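Local atomic coordinates of beta-mannosidase (Trichoderma harzianum, PDB entry 4CVU), a protein that probably removes terminal beta-linked mannose from the non-reducing ends of oligosaccharides, as a fungal glycoside hydrolase of family 2. Residues A[126-131]-A[135-140]. Sequence-based numbering, arbitrary orientation.
With NA (sodium ion), chain B; MAN (alpha-D-mannopyranose), chain C; MAN (alpha-D-mannopyranose), chain D.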
loop_
_atom_site.group_PDB
_atom_site.type_symbol
_atom_site.label_atom_id
_atom_site.label_comp_id
_atom_site.label_asym_id
_atom_site.label_seq_id
_atom_site.Cartn_x
_atom_site.Cartn_y
_atom_site.Cartn_z
ATOM N N GLY A 126 16.085 -32.868 23.100
ATOM C CA GLY A 126 17.178 -31.960 22.749
ATOM C C GLY A 126 16.870 -30.488 22.922
ATOM O O GLY A 126 15.718 -30.094 22.868
ATOM N N THR A 127 17.909 -29.686 23.144
ATOM C CA THR A 127 17.750 -28.241 23.311
ATOM C C THR A 127 18.773 -27.462 22.478
ATOM O O THR A 127 19.680 -26.838 23.044
ATOM C CB THR A 127 17.830 -27.794 24.796
ATOM O OG1 THR A 127 19.057 -28.229 25.382
ATOM C CG2 THR A 127 16.666 -28.343 25.581
ATOM N N PRO A 128 18.610 -27.495 21.127
ATOM C CA PRO A 128 19.520 -26.838 20.182
ATOM C C PRO A 128 19.692 -25.339 20.446
ATOM O O PRO A 128 18.729 -24.652 20.821
ATOM C CB PRO A 128 18.865 -27.057 18.806
ATOM C CG PRO A 128 17.646 -27.880 19.006
ATOM C CD PRO A 128 17.540 -28.257 20.455
ATOM N N ASP A 129 20.902 -24.833 20.251
ATOM C CA ASP A 129 21.153 -23.399 20.413
ATOM C C ASP A 129 22.140 -22.821 19.403
ATOM O O ASP A 129 22.992 -22.014 19.750
ATOM C CB ASP A 129 21.636 -23.125 21.827
ATOM C CG ASP A 129 22.942 -23.846 22.153
ATOM O OD1 ASP A 129 23.384 -24.723 21.373
ATOM O OD2 ASP A 129 23.520 -23.498 23.196
ATOM N N ASN A 130 22.018 -23.247 18.153
ATOM C CA ASN A 130 22.870 -22.731 17.080
ATOM C C ASN A 130 22.176 -22.839 15.748
ATOM O O ASN A 130 21.923 -23.933 15.244
ATOM C CB ASN A 130 24.226 -23.467 17.037
ATOM C CG ASN A 130 25.280 -22.713 16.223
ATOM O OD1 ASN A 130 24.998 -22.187 15.136
ATOM N ND2 ASN A 130 26.503 -22.684 16.720
ATOM N N GLN A 131 21.877 -21.691 15.161
ATOM C CA GLN A 131 21.274 -21.641 13.844
ATOM C C GLN A 131 22.105 -22.375 12.798
ATOM O O GLN A 131 21.558 -22.927 11.870
ATOM C CB GLN A 131 21.122 -20.171 13.403
ATOM C CG GLN A 131 20.443 -19.991 12.072
ATOM C CD GLN A 131 20.183 -18.527 11.662
ATOM O OE1 GLN A 131 20.470 -17.556 12.371
ATOM N NE2 GLN A 131 19.690 -18.387 10.467
ATOM N N TRP A 135 21.689 -30.716 13.752
ATOM C CA TRP A 135 21.445 -31.395 15.016
ATOM C C TRP A 135 20.816 -32.749 14.739
ATOM O O TRP A 135 19.996 -32.875 13.834
ATOM C CB TRP A 135 20.519 -30.550 15.908
ATOM C CG TRP A 135 21.053 -29.171 16.267
ATOM C CD1 TRP A 135 20.670 -27.969 15.710
ATOM C CD2 TRP A 135 22.029 -28.844 17.270
ATOM N NE1 TRP A 135 21.352 -26.934 16.303
ATOM C CE2 TRP A 135 22.192 -27.442 17.259
ATOM C CE3 TRP A 135 22.766 -29.595 18.193
ATOM C CZ2 TRP A 135 23.080 -26.788 18.115
ATOM C CZ3 TRP A 135 23.636 -28.931 19.043
ATOM C CH2 TRP A 135 23.787 -27.548 18.998
ATOM N N PHE A 136 21.198 -33.756 15.527
ATOM C CA PHE A 136 20.599 -35.090 15.440
ATOM C C PHE A 136 20.418 -35.728 16.827
ATOM O O PHE A 136 21.267 -35.608 17.694
ATOM C CB PHE A 136 21.430 -36.002 14.556
ATOM C CG PHE A 136 22.905 -35.918 14.825
ATOM C CD1 PHE A 136 23.672 -34.952 14.205
ATOM C CD2 PHE A 136 23.507 -36.784 15.704
ATOM C CE1 PHE A 136 25.020 -34.859 14.444
ATOM C CE2 PHE A 136 24.858 -36.693 15.957
ATOM C CZ PHE A 136 25.613 -35.721 15.321
ATOM N N TYR A 137 19.272 -36.381 17.013
ATOM C CA TYR A 137 18.856 -36.891 18.308
ATOM C C TYR A 137 18.294 -38.294 18.155
ATOM O O TYR A 137 17.497 -38.558 17.270
ATOM C CB TYR A 137 17.803 -35.970 18.926
ATOM C CG TYR A 137 18.251 -34.527 19.075
ATOM C CD1 TYR A 137 19.217 -34.184 20.010
ATOM C CD2 TYR A 137 17.702 -33.507 18.286
ATOM C CE1 TYR A 137 19.650 -32.884 20.164
ATOM C CE2 TYR A 137 18.117 -32.192 18.438
ATOM C CZ TYR A 137 19.102 -31.884 19.365
ATOM O OH TYR A 137 19.532 -30.592 19.524
ATOM N N ASP A 138 18.741 -39.198 19.023
ATOM C CA ASP A 138 18.262 -40.578 19.027
ATOM C C ASP A 138 16.964 -40.641 19.832
ATOM O O ASP A 138 16.983 -40.477 21.044
ATOM C CB ASP A 138 19.333 -41.498 19.626
ATOM C CG ASP A 138 19.037 -42.988 19.399
ATOM O OD1 ASP A 138 17.846 -43.381 19.284
ATOM O OD2 ASP A 138 20.027 -43.764 19.343
ATOM N N VAL A 139 15.847 -40.879 19.154
ATOM C CA VAL A 139 14.530 -40.935 19.817
ATOM C C VAL A 139 13.975 -42.361 19.960
ATOM O O VAL A 139 12.767 -42.546 20.187
ATOM C CB VAL A 139 13.461 -40.037 19.125
ATOM C CG1 VAL A 139 13.895 -38.579 19.152
ATOM C CG2 VAL A 139 13.181 -40.495 17.697
ATOM N N SER A 140 14.852 -43.358 19.870
ATOM C CA SER A 140 14.406 -44.751 19.896
ATOM C C SER A 140 13.574 -45.075 21.130
ATOM O O SER A 140 12.525 -45.719 21.025
ATOM C CB SER A 140 15.607 -45.695 19.804
ATOM O OG SER A 140 16.157 -45.653 18.501
HETATM NA NA NA B . 25.659 -24.523 24.260
HETATM C C1 MAN C . 23.612 -21.254 29.021
HETATM C C2 MAN C . 24.501 -20.312 28.214
HETATM C C3 MAN C . 23.941 -20.154 26.797
HETATM C C4 MAN C . 23.729 -21.528 26.149
HETATM C C5 MAN C . 22.825 -22.381 27.049
HETATM C C6 MAN C . 22.601 -23.796 26.516
HETATM O O2 MAN C . 25.822 -20.818 28.137
HETATM O O3 MAN C . 24.842 -19.389 26.045
HETATM O O4 MAN C . 23.160 -21.392 24.873
HETATM O O5 MAN C . 23.407 -22.477 28.334
HETATM O O6 MAN C . 21.549 -24.435 27.207
HETATM C C1 MAN D . 15.789 -32.663 30.163
HETATM C C2 MAN D . 15.911 -34.033 30.829
HETATM C C3 MAN D . 17.294 -34.597 30.561
HETATM C C4 MAN D . 17.509 -34.648 29.048
HETATM C C5 MAN D . 17.293 -33.265 28.429
HETATM C C6 MAN D . 17.449 -33.294 26.912
HETATM O O2 MAN D . 14.971 -34.908 30.240
HETATM O O3 MAN D . 17.413 -35.895 31.097
HETATM O O4 MAN D . 18.826 -35.043 28.758
HETATM O O5 MAN D . 16.019 -32.770 28.762
HETATM O O6 MAN D . 17.396 -31.952 26.494
HETATM O O HOH W 1 19.604 -24.247 17.006
HETATM O O HOH W 2 24.073 -25.990 24.192
#
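P128 lies against W135 and Y137, two of the aromatic residues of strand 135-138. Its CB sits over one face of the W135 indole, 3.6 Å from the centroid of the five-membered ring and almost on the ring normal, a CH-pi contact. The other end of the pyrrolidine reaches the Y137 hydroxyl, with CD 3.2 Å from OH. Farther along, the CA of G126 stands over one face of the Y137 ring, 4.0 Å from its centroid, the second CH-pi contact of the interface. W135 and Y137 both have CG beside the backbone N (chi1 -60° in W135), which turns the rings onto the incoming loop. This loop joins edge strands of two antiparallel sheets in the galactose-binding-like domain: 123-126 closes one sheet, 135-138 the other. At the indole edge NE1 donates to the O of N130 (3.2 Å, 156°), and water 1, held by the N of N130, takes a weak second bond from NE1. The sugar-lined side is looser. There D129 OD1 comes no nearer to W135 than 3.7 Å from CH2, while OD2 binds a sodium ion at 2.6 Å and accepts a hydrogen bond from O4 of a mannose in a protein-attached glycan. The CB of T127 is turned away from the strand, and its side chain touches other glycan sugars.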